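Local coordinates for Tll0287 protein (Thermosynechococcus elongatus, PDB 5B82) that binds a covalently attached heme c with His/Cys axial ligation in a PAS-like domain and probably serves a redox or sensory role, at residues R87-A99 and I155-F167. Residues are numbered along the deposited sequence; the frame is centred on the assembly and turned at random.
Sequences RQVALKYRNPNHA and IQEKYPSDRAYGF. With HEC (heme c), chain B.
Arg94 lays its CG over one face of the Tyr159 ring, a CH-pi contact 3.6 Å from CG to the ring centroid. With CG anti to the backbone N (chi1 177°) and bends at chi2 and chi3, the chain then carries the guanidinium to Asp162. The grip is side-on: Arg94 NE donates to Asp162 OD2 at 2.8 Å, and NH2 donates to OD1 of the same carboxylate. The two flat groups are turned 60° apart, and NE meets OD2 from above the carboxylate plane. The backbone N of Ala164 reaches OD2 from the opposite face, closing an Asx turn. Arg151 makes a second salt bridge to OD1. Ile155 CG2 sits over the centre of one guanidinium face, 3.6 Å above it, and Ala164 CB lies on the other side. Cutting Arg94 back to an alanine would probably leave Asp162 with Arg151 alone as arginine partner and strip the Tyr159 face of its CG cover. Further along, Lys92 NZ stands over the face of Phe167, 4.3 Å from the ring centroid, in a cation-pi contact. Lys92 NZ also donates to Tyr165 O at 2.9 Å. Arg163 N bonds to Tyr93 O and ties the two loops together. Both segments also hold the heme propionates. Tyr159 OH donates to heme O1D at 2.7 Å, and Asn95 ND2 donates to the same oxygen. His98 ND1 and Asn95 N share O2A, while Arg94 N binds heme O1A at 2.6 Å. Ala164 O accepts from the axial ligand His145. With Arg173, the two segments form much of the propionate end of the heme c pocket in this PAS-like domain.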
loop_
_atom_site.group_PDB
_atom_site.type_symbol
_atom_site.label_atom_id
_atom_site.label_comp_id
_atom_site.label_asym_id
_atom_site.label_seq_id
_atom_site.Cartn_x
_atom_site.Cartn_y
_atom_site.Cartn_z
ATOM N N ARG A 87 -2.150 6.543 4.149
ATOM C CA ARG A 87 -2.118 5.215 4.746
ATOM C C ARG A 87 -2.300 4.110 3.707
ATOM O O ARG A 87 -3.147 4.209 2.812
ATOM C CB ARG A 87 -3.232 5.097 5.783
ATOM C CG ARG A 87 -3.148 3.859 6.655
ATOM C CD ARG A 87 -4.152 3.957 7.805
ATOM N NE ARG A 87 -5.532 3.778 7.359
ATOM C CZ ARG A 87 -6.198 2.632 7.438
ATOM N NH1 ARG A 87 -5.614 1.550 7.948
ATOM N NH2 ARG A 87 -7.449 2.563 7.011
ATOM N N GLN A 88 -1.515 3.048 3.843
ATOM C CA GLN A 88 -1.739 1.849 3.047
ATOM C C GLN A 88 -2.863 1.066 3.692
ATOM O O GLN A 88 -2.966 1.001 4.920
ATOM C CB GLN A 88 -0.482 0.992 2.998
ATOM C CG GLN A 88 0.671 1.654 2.275
ATOM C CD GLN A 88 1.984 0.940 2.528
ATOM O OE1 GLN A 88 2.443 0.149 1.702
ATOM N NE2 GLN A 88 2.591 1.206 3.681
ATOM N N VAL A 89 -3.720 0.494 2.864
ATOM C CA VAL A 89 -4.848 -0.282 3.356
ATOM C C VAL A 89 -4.965 -1.564 2.556
ATOM O O VAL A 89 -4.934 -1.531 1.329
ATOM C CB VAL A 89 -6.165 0.494 3.195
ATOM C CG1 VAL A 89 -7.318 -0.300 3.806
ATOM C CG2 VAL A 89 -6.050 1.884 3.835
ATOM N N ALA A 90 -5.093 -2.691 3.249
ATOM C CA ALA A 90 -5.259 -3.974 2.581
ATOM C C ALA A 90 -6.161 -4.897 3.381
ATOM O O ALA A 90 -6.118 -4.913 4.611
ATOM C CB ALA A 90 -3.904 -4.638 2.333
ATOM N N LEU A 91 -6.990 -5.651 2.667
ATOM C CA LEU A 91 -7.812 -6.694 3.268
ATOM C C LEU A 91 -6.923 -7.721 3.969
ATOM O O LEU A 91 -7.190 -8.122 5.104
ATOM C CB LEU A 91 -8.637 -7.382 2.185
ATOM C CG LEU A 91 -9.323 -8.691 2.568
ATOM C CD1 LEU A 91 -10.643 -8.431 3.279
ATOM C CD2 LEU A 91 -9.522 -9.570 1.334
ATOM N N LYS A 92 -5.870 -8.146 3.273
ATOM C CA LYS A 92 -4.880 -9.066 3.818
ATOM C C LYS A 92 -3.631 -8.267 4.152
ATOM O O LYS A 92 -2.766 -8.064 3.296
ATOM C CB LYS A 92 -4.550 -10.164 2.795
ATOM C CG LYS A 92 -5.773 -10.925 2.307
ATOM C CD LYS A 92 -5.479 -11.744 1.052
ATOM C CE LYS A 92 -4.539 -12.903 1.335
ATOM N NZ LYS A 92 -4.346 -13.742 0.113
ATOM N N TYR A 93 -3.551 -7.804 5.396
ATOM C CA TYR A 93 -2.494 -6.899 5.821
ATOM C C TYR A 93 -1.452 -7.588 6.690
ATOM O O TYR A 93 -1.732 -8.585 7.351
ATOM C CB TYR A 93 -3.086 -5.714 6.590
ATOM C CG TYR A 93 -4.026 -6.156 7.684
ATOM C CD1 TYR A 93 -3.557 -6.437 8.962
ATOM C CD2 TYR A 93 -5.378 -6.326 7.431
ATOM C CE1 TYR A 93 -4.416 -6.857 9.955
ATOM C CE2 TYR A 93 -6.240 -6.743 8.417
ATOM C CZ TYR A 93 -5.757 -7.006 9.674
ATOM O OH TYR A 93 -6.623 -7.425 10.651
ATOM N N ARG A 94 -0.250 -7.032 6.689
ATOM C CA ARG A 94 0.839 -7.524 7.509
ATOM C C ARG A 94 0.917 -6.678 8.770
ATOM O O ARG A 94 0.967 -7.202 9.880
ATOM C CB ARG A 94 2.143 -7.439 6.722
ATOM C CG ARG A 94 3.384 -7.850 7.476
ATOM C CD ARG A 94 4.374 -8.439 6.491
ATOM N NE ARG A 94 3.892 -9.723 5.992
ATOM C CZ ARG A 94 4.432 -10.395 4.979
ATOM N NH1 ARG A 94 5.472 -9.902 4.323
ATOM N NH2 ARG A 94 3.920 -11.560 4.617
ATOM N N ASN A 95 0.929 -5.365 8.583
ATOM C CA ASN A 95 0.923 -4.426 9.689
ATOM C C ASN A 95 -0.528 -4.104 10.064
ATOM O O ASN A 95 -1.306 -3.651 9.218
ATOM C CB ASN A 95 1.689 -3.166 9.280
ATOM C CG ASN A 95 1.817 -2.152 10.401
ATOM O OD1 ASN A 95 0.921 -1.991 11.231
ATOM N ND2 ASN A 95 2.943 -1.446 10.419
ATOM N N PRO A 96 -0.900 -4.329 11.336
ATOM C CA PRO A 96 -2.291 -4.100 11.740
ATOM C C PRO A 96 -2.762 -2.656 11.544
ATOM O O PRO A 96 -3.966 -2.413 11.539
ATOM C CB PRO A 96 -2.296 -4.483 13.225
ATOM C CG PRO A 96 -0.876 -4.393 13.650
ATOM C CD PRO A 96 -0.074 -4.802 12.457
ATOM N N ASN A 97 -1.838 -1.717 11.361
ATOM C CA ASN A 97 -2.221 -0.329 11.110
ATOM C C ASN A 97 -2.790 -0.131 9.706
ATOM O O ASN A 97 -3.286 0.947 9.367
ATOM C CB ASN A 97 -1.027 0.607 11.322
ATOM C CG ASN A 97 -1.420 2.076 11.270
ATOM O OD1 ASN A 97 -2.356 2.504 11.951
ATOM N ND2 ASN A 97 -0.717 2.852 10.448
ATOM N N HIS A 98 -2.724 -1.181 8.894
ATOM C CA HIS A 98 -3.121 -1.104 7.508
ATOM C C HIS A 98 -4.439 -1.826 7.223
ATOM O O HIS A 98 -4.763 -2.097 6.072
ATOM C CB HIS A 98 -1.987 -1.655 6.628
ATOM C CG HIS A 98 -0.707 -0.886 6.760
ATOM N ND1 HIS A 98 0.529 -1.432 6.486
ATOM C CD2 HIS A 98 -0.475 0.394 7.145
ATOM C CE1 HIS A 98 1.466 -0.524 6.693
ATOM N NE2 HIS A 98 0.884 0.593 7.094
ATOM N N ALA A 99 -5.204 -2.129 8.268
ATOM C CA ALA A 99 -6.495 -2.787 8.079
ATOM C C ALA A 99 -7.518 -1.807 7.518
ATOM O O ALA A 99 -7.386 -0.596 7.687
ATOM C CB ALA A 99 -7.002 -3.379 9.400
ATOM N N ILE A 155 9.625 -12.223 9.626
ATOM C CA ILE A 155 8.250 -11.799 9.351
ATOM C C ILE A 155 7.248 -12.297 10.396
ATOM O O ILE A 155 6.494 -11.507 10.967
ATOM C CB ILE A 155 7.774 -12.258 7.953
ATOM C CG1 ILE A 155 8.644 -11.649 6.855
ATOM C CG2 ILE A 155 6.314 -11.876 7.733
ATOM C CD1 ILE A 155 8.403 -10.178 6.631
ATOM N N GLN A 156 7.256 -13.602 10.650
ATOM C CA GLN A 156 6.240 -14.219 11.499
ATOM C C GLN A 156 6.224 -13.692 12.937
ATOM O O GLN A 156 5.156 -13.438 13.494
ATOM C CB GLN A 156 6.376 -15.745 11.490
ATOM C CG GLN A 156 5.224 -16.463 12.179
ATOM C CD GLN A 156 5.087 -17.913 11.749
ATOM O OE1 GLN A 156 5.397 -18.265 10.610
ATOM N NE2 GLN A 156 4.619 -18.763 12.661
ATOM N N GLU A 157 7.401 -13.519 13.531
ATOM C CA GLU A 157 7.481 -13.075 14.920
ATOM C C GLU A 157 7.348 -11.561 15.063
ATOM O O GLU A 157 7.017 -11.058 16.139
ATOM C CB GLU A 157 8.770 -13.573 15.573
ATOM C CG GLU A 157 9.972 -13.570 14.647
ATOM C CD GLU A 157 11.138 -14.353 15.216
ATOM O OE1 GLU A 157 11.135 -14.618 16.440
ATOM O OE2 GLU A 157 12.052 -14.710 14.437
ATOM N N LYS A 158 7.601 -10.841 13.975
ATOM C CA LYS A 158 7.426 -9.395 13.972
ATOM C C LYS A 158 5.966 -9.077 13.668
ATOM O O LYS A 158 5.443 -8.034 14.073
ATOM C CB LYS A 158 8.359 -8.746 12.944
ATOM C CG LYS A 158 8.478 -7.235 13.053
ATOM C CD LYS A 158 9.610 -6.710 12.175
ATOM C CE LYS A 158 9.566 -5.189 12.040
ATOM N NZ LYS A 158 9.823 -4.486 13.327
ATOM N N TYR A 159 5.310 -10.001 12.965
ATOM C CA TYR A 159 3.917 -9.833 12.561
ATOM C C TYR A 159 3.106 -11.101 12.822
ATOM O O TYR A 159 2.799 -11.845 11.892
ATOM C CB TYR A 159 3.838 -9.460 11.078
ATOM C CG TYR A 159 4.625 -8.220 10.714
ATOM C CD1 TYR A 159 4.056 -6.954 10.810
ATOM C CD2 TYR A 159 5.937 -8.314 10.282
ATOM C CE1 TYR A 159 4.780 -5.819 10.478
ATOM C CE2 TYR A 159 6.664 -7.191 9.955
ATOM C CZ TYR A 159 6.087 -5.951 10.050
ATOM O OH TYR A 159 6.829 -4.838 9.722
ATOM N N PRO A 160 2.753 -11.350 14.094
ATOM C CA PRO A 160 2.052 -12.576 14.501
ATOM C C PRO A 160 0.684 -12.754 13.838
ATOM O O PRO A 160 0.254 -13.892 13.638
ATOM C CB PRO A 160 1.882 -12.398 16.015
ATOM C CG PRO A 160 2.920 -11.408 16.408
ATOM C CD PRO A 160 3.049 -10.478 15.244
ATOM N N SER A 161 0.017 -11.652 13.506
ATOM C CA SER A 161 -1.306 -11.710 12.882
ATOM C C SER A 161 -1.261 -11.462 11.377
ATOM O O SER A 161 -2.245 -11.008 10.788
ATOM C CB SER A 161 -2.261 -10.709 13.536
ATOM O OG SER A 161 -2.654 -11.148 14.824
ATOM N N ASP A 162 -0.123 -11.766 10.762
ATOM C CA ASP A 162 0.068 -11.534 9.333
ATOM C C ASP A 162 -0.970 -12.271 8.488
ATOM O O ASP A 162 -1.334 -13.406 8.794
ATOM C CB ASP A 162 1.480 -11.957 8.917
ATOM C CG ASP A 162 1.742 -11.736 7.440
ATOM O OD1 ASP A 162 2.311 -12.644 6.796
ATOM O OD2 ASP A 162 1.385 -10.653 6.927
ATOM N N ARG A 163 -1.448 -11.612 7.434
ATOM C CA ARG A 163 -2.347 -12.233 6.462
ATOM C C ARG A 163 -1.873 -11.935 5.041
ATOM O O ARG A 163 -2.461 -12.399 4.066
ATOM C CB ARG A 163 -3.782 -11.730 6.644
ATOM C CG ARG A 163 -4.375 -11.981 8.024
ATOM C CD ARG A 163 -5.494 -13.021 7.994
ATOM N NE ARG A 163 -5.004 -14.393 7.849
ATOM C CZ ARG A 163 -5.779 -15.475 7.899
ATOM N NH1 ARG A 163 -7.086 -15.352 8.092
ATOM N NH2 ARG A 163 -5.250 -16.683 7.757
ATOM N N ALA A 164 -0.795 -11.164 4.928
ATOM C CA ALA A 164 -0.316 -10.707 3.624
ATOM C C ALA A 164 0.501 -11.756 2.870
ATOM O O ALA A 164 1.653 -11.511 2.494
ATOM C CB ALA A 164 0.481 -9.410 3.778
ATOM N N TYR A 165 -0.102 -12.919 2.638
ATOM C CA TYR A 165 0.549 -13.986 1.878
ATOM C C TYR A 165 -0.452 -14.679 0.975
ATOM O O TYR A 165 -1.650 -14.394 1.026
ATOM C CB TYR A 165 1.198 -15.013 2.814
ATOM C CG TYR A 165 0.260 -15.579 3.867
ATOM C CD1 TYR A 165 0.271 -15.091 5.168
ATOM C CD2 TYR A 165 -0.633 -16.602 3.560
ATOM C CE1 TYR A 165 -0.583 -15.597 6.130
ATOM C CE2 TYR A 165 -1.490 -17.113 4.517
ATOM C CZ TYR A 165 -1.461 -16.606 5.801
ATOM O OH TYR A 165 -2.310 -17.113 6.761
ATOM N N GLY A 166 0.048 -15.593 0.152
ATOM C CA GLY A 166 -0.798 -16.372 -0.733
ATOM C C GLY A 166 -1.238 -15.625 -1.976
ATOM O O GLY A 166 -2.186 -16.029 -2.641
ATOM N N PHE A 167 -0.555 -14.531 -2.294
ATOM C CA PHE A 167 -0.860 -13.779 -3.509
ATOM C C PHE A 167 -0.279 -14.432 -4.762
ATOM O O PHE A 167 0.674 -15.206 -4.687
ATOM C CB PHE A 167 -0.320 -12.358 -3.407
ATOM C CG PHE A 167 -0.999 -11.523 -2.367
ATOM C CD1 PHE A 167 -2.196 -10.886 -2.645
ATOM C CD2 PHE A 167 -0.429 -11.351 -1.124
ATOM C CE1 PHE A 167 -2.817 -10.112 -1.689
ATOM C CE2 PHE A 167 -1.047 -10.574 -0.168
ATOM C CZ PHE A 167 -2.239 -9.955 -0.453
HETATM FE FE HEC B . 5.368 -5.785 1.154
HETATM C CHA HEC B . 3.704 -4.537 3.838
HETATM C CHB HEC B . 2.830 -4.566 -0.916
HETATM C CHC HEC B . 7.076 -6.776 -1.601
HETATM C CHD HEC B . 7.662 -7.340 3.184
HETATM N NA HEC B . 3.564 -4.800 1.413
HETATM C C1A HEC B . 3.148 -4.264 2.615
HETATM C C2A HEC B . 2.021 -3.386 2.364
HETATM C C3A HEC B . 1.794 -3.402 1.044
HETATM C C4A HEC B . 2.746 -4.288 0.426
HETATM C CMA HEC B . 0.706 -2.636 0.274
HETATM C CAA HEC B . 1.244 -2.566 3.425
HETATM C CBA HEC B . -0.072 -3.234 3.821
HETATM C CGA HEC B . 0.178 -4.315 4.837
HETATM O O1A HEC B . -0.088 -5.504 4.531
HETATM O O2A HEC B . 0.678 -4.003 5.949
HETATM N NB HEC B . 4.994 -5.698 -0.861
HETATM C C1B HEC B . 3.933 -5.114 -1.519
HETATM C C2B HEC B . 4.178 -5.174 -2.945
HETATM C C3B HEC B . 5.346 -5.792 -3.131
HETATM C C4B HEC B . 5.888 -6.124 -1.830
HETATM C CMB HEC B . 3.216 -4.660 -4.047
HETATM C CAB HEC B . 6.025 -6.090 -4.490
HETATM C CBB HEC B . 6.441 -4.774 -5.197
HETATM N NC HEC B . 7.036 -6.889 0.855
HETATM C C1C HEC B . 7.603 -7.131 -0.376
HETATM C C2C HEC B . 8.919 -7.693 -0.156
HETATM C C3C HEC B . 9.031 -7.977 1.153
HETATM C C4C HEC B . 7.882 -7.393 1.821
HETATM C CMC HEC B . 9.778 -8.285 -1.299
HETATM C CAC HEC B . 10.206 -8.697 1.868
HETATM C CBC HEC B . 11.592 -8.035 1.687
HETATM N ND HEC B . 5.613 -5.981 3.176
HETATM C C1D HEC B . 6.718 -6.551 3.800
HETATM C C2D HEC B . 6.707 -6.183 5.203
HETATM C C3D HEC B . 5.465 -5.322 5.386
HETATM C C4D HEC B . 4.851 -5.249 4.088
HETATM C CMD HEC B . 7.726 -6.578 6.292
HETATM C CAD HEC B . 4.966 -4.634 6.675
HETATM C CBD HEC B . 5.647 -3.271 6.679
HETATM C CGD HEC B . 5.114 -2.386 7.785
HETATM O O1D HEC B . 5.289 -2.728 8.976
HETATM O O2D HEC B . 4.522 -1.334 7.460
HETATM O O HOH W 1 0.587 -8.986 12.383
#